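Local coordinates for non-toxic crystal protein (Bacillus thuringiensis, PDB 2D42) that is a non-toxic parasporal protein of unestablished function that closely resembles the beta-pore-forming toxins of the aerolysin and epsilon-toxin type, at residues L9-A17 with G175-R183; P34-A42 with V93-Y103. All blocks are in the same frame, centred on the assembly; numbering follows the deposited sequence.

Contact 1 (L9-A17 with G175-R183); sequences LEIYGMQYA and GNGIIRYYR
Leu9, Gly13 and Ala17, spaced one helical turn apart, face Gly177, Ile179 and Tyr181, alternate residues of strand 176-183, so the two repeats keep step. The segment axes run the same way at 34° and come within 9.3 Å. The approach is closest in the middle, where the CA atoms of Gly13 and Ile179 lie 6.4 Å apart; Ile179 CD1 is 3.8 Å from Gly13 CA, and the bare backbone at Gly13 leaves room for Ile179 CG2. The CD1 methyl also meets Leu9 CD1 at 3.7 Å, the two side chains sliding past each other in opposite senses, and it touches the edge of the Tyr12 ring, in plane, at CD2. Its position follows from CG1 standing anti to the carbonyl carbon (chi1 -58°) with an extended end, while CG2 turns the other way and lies over one face of the Tyr181 ring, toward the rim. Leu9 CD2 rests on the backbone of Gly177.

Tyr181 carries the far half. Its edge takes Gly13 O in plane, 3.3 Å from CE1, although that carbonyl already accepts the helical bond from Ala17 N. Ala17 CB lies obliquely to the ring, 3.9 Å from CE1. The Tyr16 and Tyr181 rings, with planes at 28°, are slid apart so far that they barely overlap; instead Tyr181 OH presses on Tyr16 CD2 at 3.0 Å, a tight spot. Tyr12 also packs on helix 199-206. The N-terminal helix is thus laid on the sheet by apolar and aromatic contacts. The hydroxyl of the buried Tyr181 is held by Gln195 of the adjoining strand 189-198, so across these two segments it is the fit of side chains, not polar bonds, that places the helix.

Contact 2 (P34-A42 with V93-Y103); sequences PIRIAGLDA and VTAGTNITGKY
Leu40 and Ala42 lie opposite Gly101 and Tyr103, where the short strands 40-42 and 101-103 run in the same general direction at 38°, with axes 7.3 Å apart at their closest; farther back, strand 36-38 faces the end of strand 93-94 and the loop after it. Strand 36-43 belongs to the large sheet with 150-185 and strand 101-109 to the three-stranded sheet with 114-122, so Leu40, Ala42 and Tyr103 pack one sheet on the other. The Tyr103 ring is clasped on both faces. Ala42 CB sits over the centre of one, 3.6 Å from the centroid and 14° off the normal, a CH-pi contact, and the backbone carbonyl carbon of Gly101 lies over the opposite face toward the rim. CG stands anti to the carbonyl carbon of Tyr103 (chi1 -48°), which lays the ring back above Gly101 and carries OH to within 3.4 Å of Leu40 CG. The backbone carbonyl of Leu40 lies at the ring's edge.

Leu40 also sends CD2 to Ile99 CG2 at 3.7 Å, but its torsions are far from staggered, so the exact placing of its methyls is doubtful. Ile99 uses its other branch on Ile37: CD1 reaches both CB and CG2 of that residue as the side chains cross obliquely. Ile37 sends CD1 another way, to the backbone of strand 93-94, 3.5 Å from Thr94 CA, with Val93 CG1 4.0 Å away. Ala95 CB packs against Ile35 CG2.

Past Ala95 the chain turns back, braced internally by an ST turn, Gly96 N to Thr94 OG1, and tied outside through Asn98 OD1 to Thr125 and Asn126. Segment 93-103 as a whole holds segment 34-42 through aliphatic side chains and the Tyr103 ring and hydroxyl.

In the fold
Contact 1 lies toward one end of the elongated molecule, about 34 Å from the chain centre, whereas contact 2 is nearer the middle, about 13 Å from it; their own centres are about 23 Å apart. Neighbouring strands 150-185 and 36-43 of one sheet join them, and they meet at Ile35, which touches Leu9 and Asn176. Contact 1 is the more buried, a helix laid on a sheet with three tyrosines at work. Contact 2, partly buried, packs strands of two sheets together, and the solvent-facing loop between them, through aliphatic branches and one tyrosine. Neither has a hydrogen bond between its segments; the helix bonds within itself and the strands pair with others.

Contact 1 (L9-A17 with G175-R183)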
loop_
_atom_site.group_PDB
_atom_site.type_symbol
_atom_site.label_atom_id
_atom_site.label_comp_id
_atom_site.label_asym_id
_atom_site.label_seq_id
_atom_site.Cartn_x
_atom_site.Cartn_y
_atom_site.Cartn_z
ATOM N N LEU A 9 17.323 -9.659 18.816
ATOM C CA LEU A 9 18.678 -9.316 19.264
ATOM C C LEU A 9 18.832 -9.760 20.724
ATOM O O LEU A 9 19.830 -10.366 21.103
ATOM C CB LEU A 9 18.910 -7.797 19.146
ATOM C CG LEU A 9 20.248 -7.250 19.666
ATOM C CD1 LEU A 9 21.398 -7.846 18.856
ATOM C CD2 LEU A 9 20.256 -5.725 19.587
ATOM N N GLU A 10 17.822 -9.462 21.529
ATOM C CA GLU A 10 17.825 -9.840 22.937
ATOM C C GLU A 10 17.892 -11.370 23.066
ATOM O O GLU A 10 18.672 -11.900 23.860
ATOM C CB GLU A 10 16.565 -9.294 23.619
ATOM C CG GLU A 10 16.537 -9.434 25.132
ATOM C CD GLU A 10 15.267 -8.854 25.732
ATOM O OE1 GLU A 10 14.174 -9.388 25.441
ATOM O OE2 GLU A 10 15.359 -7.860 26.485
ATOM N N ILE A 11 17.087 -12.073 22.274
ATOM C CA ILE A 11 17.074 -13.537 22.306
ATOM C C ILE A 11 18.449 -14.083 21.942
ATOM O O ILE A 11 18.961 -14.999 22.586
ATOM C CB ILE A 11 16.034 -14.112 21.319
ATOM C CG1 ILE A 11 14.622 -13.755 21.794
ATOM C CG2 ILE A 11 16.208 -15.616 21.192
ATOM C CD1 ILE A 11 13.516 -14.157 20.824
ATOM N N TYR A 12 19.041 -13.522 20.897
ATOM C CA TYR A 12 20.359 -13.950 20.469
ATOM C C TYR A 12 21.386 -13.734 21.586
ATOM O O TYR A 12 22.205 -14.604 21.858
ATOM C CB TYR A 12 20.799 -13.167 19.238
ATOM C CG TYR A 12 22.233 -13.428 18.857
ATOM C CD1 TYR A 12 22.574 -14.514 18.054
ATOM C CD2 TYR A 12 23.258 -12.597 19.316
ATOM C CE1 TYR A 12 23.903 -14.764 17.712
ATOM C CE2 TYR A 12 24.590 -12.839 18.984
ATOM C CZ TYR A 12 24.905 -13.921 18.179
ATOM O OH TYR A 12 26.216 -14.147 17.815
ATOM N N GLY A 13 21.335 -12.561 22.212
ATOM C CA GLY A 13 22.265 -12.234 23.280
ATOM C C GLY A 13 22.111 -13.113 24.507
ATOM O O GLY A 13 23.097 -13.497 25.128
ATOM N N MET A 14 20.874 -13.432 24.858
ATOM C CA MET A 14 20.624 -14.274 26.013
ATOM C C MET A 14 21.157 -15.688 25.816
ATOM O O MET A 14 21.702 -16.281 26.749
ATOM C CB MET A 14 19.133 -14.291 26.328
ATOM C CG MET A 14 18.657 -12.973 26.907
ATOM S SD MET A 14 16.907 -12.949 27.300
ATOM C CE MET A 14 16.873 -14.070 28.726
ATOM N N GLN A 15 21.024 -16.222 24.605
ATOM C CA GLN A 15 21.518 -17.567 24.316
ATOM C C GLN A 15 23.038 -17.555 24.212
ATOM O O GLN A 15 23.708 -18.490 24.653
ATOM C CB GLN A 15 20.906 -18.110 23.013
ATOM C CG GLN A 15 21.296 -17.366 21.724
ATOM C CD GLN A 15 22.585 -17.881 21.076
ATOM O OE1 GLN A 15 23.045 -17.337 20.066
ATOM N NE2 GLN A 15 23.164 -18.936 21.650
ATOM N N TYR A 16 23.576 -16.488 23.630
ATOM C CA TYR A 16 25.016 -16.353 23.473
ATOM C C TYR A 16 25.673 -16.302 24.854
ATOM O O TYR A 16 26.720 -16.913 25.080
ATOM C CB TYR A 16 25.329 -15.075 22.702
ATOM C CG TYR A 16 26.788 -14.886 22.366
ATOM C CD1 TYR A 16 27.305 -15.317 21.145
ATOM C CD2 TYR A 16 27.645 -14.242 23.253
ATOM C CE1 TYR A 16 28.641 -15.101 20.815
ATOM C CE2 TYR A 16 28.975 -14.021 22.938
ATOM C CZ TYR A 16 29.467 -14.447 21.717
ATOM O OH TYR A 16 30.777 -14.186 21.393
ATOM N N ALA A 17 25.037 -15.575 25.771
ATOM C CA ALA A 17 25.529 -15.422 27.138
ATOM C C ALA A 17 25.620 -16.766 27.850
ATOM O O ALA A 17 26.662 -17.125 28.402
ATOM C CB ALA A 17 24.615 -14.483 27.919
ATOM N N GLY A 175 22.189 -3.924 9.171
ATOM C CA GLY A 175 22.645 -3.078 10.256
ATOM C C GLY A 175 23.244 -3.884 11.392
ATOM O O GLY A 175 23.307 -5.114 11.329
ATOM N N ASN A 176 23.659 -3.187 12.446
ATOM C CA ASN A 176 24.296 -3.821 13.593
ATOM C C ASN A 176 23.573 -3.587 14.902
ATOM O O ASN A 176 22.891 -2.578 15.090
ATOM C CB ASN A 176 25.732 -3.298 13.769
ATOM C CG ASN A 176 26.628 -3.628 12.603
ATOM O OD1 ASN A 176 27.143 -2.733 11.935
ATOM N ND2 ASN A 176 26.829 -4.916 12.352
ATOM N N GLY A 177 23.757 -4.535 15.811
ATOM C CA GLY A 177 23.183 -4.438 17.135
ATOM C C GLY A 177 24.363 -4.410 18.091
ATOM O O GLY A 177 25.483 -4.736 17.705
ATOM N N ILE A 178 24.128 -3.999 19.329
ATOM C CA ILE A 178 25.192 -3.961 20.321
ATOM C C ILE A 178 24.711 -4.775 21.506
ATOM O O ILE A 178 23.592 -4.582 21.978
ATOM C CB ILE A 178 25.483 -2.523 20.817
ATOM C CG1 ILE A 178 25.990 -1.652 19.664
ATOM C CG2 ILE A 178 26.496 -2.572 21.950
ATOM C CD1 ILE A 178 27.265 -2.151 19.016
ATOM N N ILE A 179 25.548 -5.690 21.974
ATOM C CA ILE A 179 25.195 -6.515 23.115
ATOM C C ILE A 179 26.252 -6.397 24.208
ATOM O O ILE A 179 27.451 -6.529 23.950
ATOM C CB ILE A 179 25.063 -7.992 22.719
ATOM C CG1 ILE A 179 24.013 -8.145 21.611
ATOM C CG2 ILE A 179 24.670 -8.812 23.937
ATOM C CD1 ILE A 179 23.892 -9.561 21.061
ATOM N N ARG A 180 25.794 -6.144 25.430
ATOM C CA ARG A 180 26.681 -6.008 26.573
ATOM C C ARG A 180 26.611 -7.224 27.485
ATOM O O ARG A 180 25.536 -7.613 27.934
ATOM C CB ARG A 180 26.312 -4.759 27.370
ATOM C CG ARG A 180 26.480 -3.485 26.590
ATOM C CD ARG A 180 26.216 -2.263 27.446
ATOM N NE ARG A 180 26.954 -1.129 26.914
ATOM C CZ ARG A 180 28.280 -1.050 26.909
ATOM N NH1 ARG A 180 29.005 -2.035 27.418
ATOM N NH2 ARG A 180 28.880 0.001 26.371
ATOM N N TYR A 181 27.768 -7.815 27.753
ATOM C CA TYR A 181 27.872 -8.985 28.623
ATOM C C TYR A 181 28.926 -8.702 29.680
ATOM O O TYR A 181 29.758 -7.805 29.523
ATOM C CB TYR A 181 28.382 -10.199 27.858
ATOM C CG TYR A 181 27.661 -10.562 26.596
ATOM C CD1 TYR A 181 26.479 -11.303 26.632
ATOM C CD2 TYR A 181 28.212 -10.252 25.351
ATOM C CE1 TYR A 181 25.871 -11.739 25.458
ATOM C CE2 TYR A 181 27.611 -10.681 24.170
ATOM C CZ TYR A 181 26.442 -11.427 24.234
ATOM O OH TYR A 181 25.856 -11.873 23.072
ATOM N N TYR A 182 28.912 -9.481 30.753
ATOM C CA TYR A 182 29.940 -9.319 31.761
ATOM C C TYR A 182 30.206 -10.601 32.518
ATOM O O TYR A 182 29.346 -11.490 32.612
ATOM C CB TYR A 182 29.603 -8.200 32.747
ATOM C CG TYR A 182 28.351 -8.405 33.552
ATOM C CD1 TYR A 182 27.115 -7.995 33.062
ATOM C CD2 TYR A 182 28.401 -8.982 34.822
ATOM C CE1 TYR A 182 25.960 -8.144 33.816
ATOM C CE2 TYR A 182 27.245 -9.138 35.590
ATOM C CZ TYR A 182 26.029 -8.714 35.077
ATOM O OH TYR A 182 24.880 -8.847 35.821
ATOM N N ARG A 183 31.435 -10.697 33.015
ATOM C CA ARG A 183 31.879 -11.824 33.811
ATOM C C ARG A 183 32.104 -11.278 35.206
ATOM O O ARG A 183 32.901 -10.359 35.397
ATOM C CB ARG A 183 33.202 -12.383 33.303
ATOM C CG ARG A 183 33.109 -13.393 32.190
ATOM C CD ARG A 183 34.512 -13.891 31.888
ATOM N NE ARG A 183 35.112 -14.578 33.032
ATOM C CZ ARG A 183 36.386 -14.459 33.391
ATOM N NH1 ARG A 183 37.200 -13.672 32.699
ATOM N NH2 ARG A 183 36.856 -15.138 34.428
#

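Contact 2 (P34-A42 with V93-Y103)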
loop_
_atom_site.group_PDB
_atom_site.type_symbol
_atom_site.label_atom_id
_atom_site.label_comp_id
_atom_site.label_asym_id
_atom_site.label_seq_id
_atom_site.Cartn_x
_atom_site.Cartn_y
_atom_site.Cartn_z
ATOM N N PRO A 34 22.719 1.471 12.419
ATOM C CA PRO A 34 21.520 0.912 13.043
ATOM C C PRO A 34 20.812 -0.220 12.326
ATOM O O PRO A 34 20.894 -0.360 11.106
ATOM C CB PRO A 34 20.627 2.132 13.208
ATOM C CG PRO A 34 20.977 2.952 12.004
ATOM C CD PRO A 34 22.483 2.856 11.972
ATOM N N ILE A 35 20.123 -1.035 13.116
ATOM C CA ILE A 35 19.333 -2.131 12.580
ATOM C C ILE A 35 18.312 -1.363 11.759
ATOM O O ILE A 35 17.664 -0.464 12.277
ATOM C CB ILE A 35 18.598 -2.882 13.701
ATOM C CG1 ILE A 35 19.609 -3.636 14.568
ATOM C CG2 ILE A 35 17.565 -3.839 13.102
ATOM C CD1 ILE A 35 19.020 -4.185 15.842
ATOM N N ARG A 36 18.171 -1.683 10.482
ATOM C CA ARG A 36 17.217 -0.937 9.691
ATOM C C ARG A 36 16.402 -1.762 8.714
ATOM O O ARG A 36 16.744 -2.893 8.376
ATOM C CB ARG A 36 17.922 0.195 8.931
ATOM C CG ARG A 36 18.684 -0.248 7.702
ATOM C CD ARG A 36 19.050 0.947 6.812
ATOM N NE ARG A 36 19.898 1.913 7.511
ATOM C CZ ARG A 36 19.510 3.125 7.901
ATOM N NH1 ARG A 36 18.275 3.553 7.665
ATOM N NH2 ARG A 36 20.365 3.918 8.533
ATOM N N ILE A 37 15.318 -1.146 8.264
ATOM C CA ILE A 37 14.396 -1.729 7.311
ATOM C C ILE A 37 14.451 -0.796 6.120
ATOM O O ILE A 37 14.288 0.414 6.276
ATOM C CB ILE A 37 12.962 -1.768 7.898
ATOM C CG1 ILE A 37 12.851 -2.935 8.882
ATOM C CG2 ILE A 37 11.924 -1.856 6.774
ATOM C CD1 ILE A 37 11.595 -2.899 9.737
ATOM N N ALA A 38 14.697 -1.358 4.942
ATOM C CA ALA A 38 14.794 -0.568 3.720
ATOM C C ALA A 38 14.210 -1.284 2.509
ATOM O O ALA A 38 13.946 -2.487 2.551
ATOM C CB ALA A 38 16.264 -0.228 3.447
ATOM N N GLY A 39 14.031 -0.535 1.425
ATOM C CA GLY A 39 13.511 -1.112 0.201
ATOM C C GLY A 39 12.123 -1.703 0.360
ATOM O O GLY A 39 11.835 -2.779 -0.154
ATOM N N LEU A 40 11.269 -1.006 1.094
ATOM C CA LEU A 40 9.895 -1.458 1.309
ATOM C C LEU A 40 9.167 -1.722 -0.012
ATOM O O LEU A 40 9.131 -0.864 -0.894
ATOM C CB LEU A 40 9.135 -0.393 2.084
ATOM C CG LEU A 40 8.594 -0.673 3.482
ATOM C CD1 LEU A 40 9.293 -1.840 4.146
ATOM C CD2 LEU A 40 8.746 0.604 4.281
ATOM N N ASP A 41 8.578 -2.906 -0.144
ATOM C CA ASP A 41 7.844 -3.235 -1.363
ATOM C C ASP A 41 6.598 -4.054 -1.041
ATOM O O ASP A 41 6.584 -4.855 -0.105
ATOM C CB ASP A 41 8.736 -4.007 -2.341
ATOM C CG ASP A 41 8.287 -3.849 -3.793
ATOM O OD1 ASP A 41 7.247 -3.200 -4.043
ATOM O OD2 ASP A 41 8.981 -4.372 -4.686
ATOM N N ALA A 42 5.547 -3.836 -1.819
ATOM C CA ALA A 42 4.294 -4.549 -1.623
ATOM C C ALA A 42 3.709 -4.899 -2.976
ATOM O O ALA A 42 3.283 -4.018 -3.720
ATOM C CB ALA A 42 3.318 -3.690 -0.843
ATOM N N VAL A 93 7.538 -6.919 10.065
ATOM C CA VAL A 93 8.768 -6.819 10.830
ATOM C C VAL A 93 8.991 -5.364 11.214
ATOM O O VAL A 93 8.471 -4.465 10.555
ATOM C CB VAL A 93 9.966 -7.336 9.995
ATOM C CG1 VAL A 93 10.120 -6.502 8.717
ATOM C CG2 VAL A 93 11.249 -7.291 10.832
ATOM N N THR A 94 9.741 -5.135 12.289
ATOM C CA THR A 94 10.034 -3.774 12.742
ATOM C C THR A 94 11.328 -3.695 13.542
ATOM O O THR A 94 11.725 -4.653 14.210
ATOM C CB THR A 94 8.897 -3.207 13.628
ATOM O OG1 THR A 94 9.188 -1.844 13.968
ATOM C CG2 THR A 94 8.759 -4.014 14.904
ATOM N N ALA A 95 11.975 -2.537 13.470
ATOM C CA ALA A 95 13.207 -2.294 14.194
ATOM C C ALA A 95 12.877 -1.358 15.353
ATOM O O ALA A 95 13.769 -0.768 15.968
ATOM C CB ALA A 95 14.245 -1.653 13.273
ATOM N N GLY A 96 11.586 -1.219 15.641
ATOM C CA GLY A 96 11.170 -0.355 16.732
ATOM C C GLY A 96 10.560 0.969 16.304
ATOM O O GLY A 96 10.077 1.729 17.143
ATOM N N THR A 97 10.577 1.255 15.007
ATOM C CA THR A 97 10.009 2.505 14.494
ATOM C C THR A 97 9.013 2.229 13.373
ATOM O O THR A 97 9.300 1.455 12.458
ATOM C CB THR A 97 11.106 3.431 13.930
ATOM O OG1 THR A 97 12.055 3.727 14.959
ATOM C CG2 THR A 97 10.499 4.736 13.417
ATOM N N ASN A 98 7.842 2.854 13.432
ATOM C CA ASN A 98 6.867 2.623 12.377
ATOM C C ASN A 98 7.273 3.349 11.109
ATOM O O ASN A 98 7.747 4.478 11.154
ATOM C CB ASN A 98 5.470 3.045 12.819
ATOM C CG ASN A 98 4.797 1.987 13.665
ATOM O OD1 ASN A 98 4.823 0.802 13.327
ATOM N ND2 ASN A 98 4.185 2.402 14.763
ATOM N N ILE A 99 7.112 2.673 9.979
ATOM C CA ILE A 99 7.459 3.251 8.686
ATOM C C ILE A 99 6.291 3.094 7.724
ATOM O O ILE A 99 5.832 1.983 7.465
ATOM C CB ILE A 99 8.660 2.546 8.045
ATOM C CG1 ILE A 99 9.838 2.501 9.016
ATOM C CG2 ILE A 99 9.068 3.279 6.775
ATOM C CD1 ILE A 99 10.921 1.548 8.567
ATOM N N THR A 100 5.806 4.209 7.201
ATOM C CA THR A 100 4.713 4.169 6.251
ATOM C C THR A 100 5.269 4.188 4.833
ATOM O O THR A 100 6.016 5.088 4.470
ATOM C CB THR A 100 3.780 5.364 6.444
ATOM O OG1 THR A 100 3.127 5.251 7.715
ATOM C CG2 THR A 100 2.732 5.403 5.341
ATOM N N GLY A 101 4.921 3.179 4.042
ATOM C CA GLY A 101 5.391 3.128 2.667
ATOM C C GLY A 101 4.295 3.458 1.660
ATOM O O GLY A 101 3.106 3.295 1.948
ATOM N N LYS A 102 4.693 3.933 0.483
ATOM C CA LYS A 102 3.748 4.266 -0.586
ATOM C C LYS A 102 3.914 3.162 -1.628
ATOM O O LYS A 102 5.041 2.830 -1.993
ATOM C CB LYS A 102 4.102 5.618 -1.208
ATOM C CG LYS A 102 2.913 6.420 -1.727
ATOM C CD LYS A 102 2.049 5.632 -2.710
ATOM C CE LYS A 102 0.972 6.523 -3.317
ATOM N NZ LYS A 102 0.192 7.259 -2.278
ATOM N N TYR A 103 2.808 2.589 -2.099
ATOM C CA TYR A 103 2.879 1.496 -3.078
ATOM C C TYR A 103 1.916 1.671 -4.260
ATOM O O TYR A 103 1.020 2.511 -4.224
ATOM C CB TYR A 103 2.578 0.167 -2.389
ATOM C CG TYR A 103 3.341 -0.063 -1.100
ATOM C CD1 TYR A 103 4.688 -0.424 -1.112
ATOM C CD2 TYR A 103 2.707 0.071 0.133
ATOM C CE1 TYR A 103 5.382 -0.653 0.076
ATOM C CE2 TYR A 103 3.393 -0.154 1.326
ATOM C CZ TYR A 103 4.724 -0.520 1.290
ATOM O OH TYR A 103 5.379 -0.790 2.466
#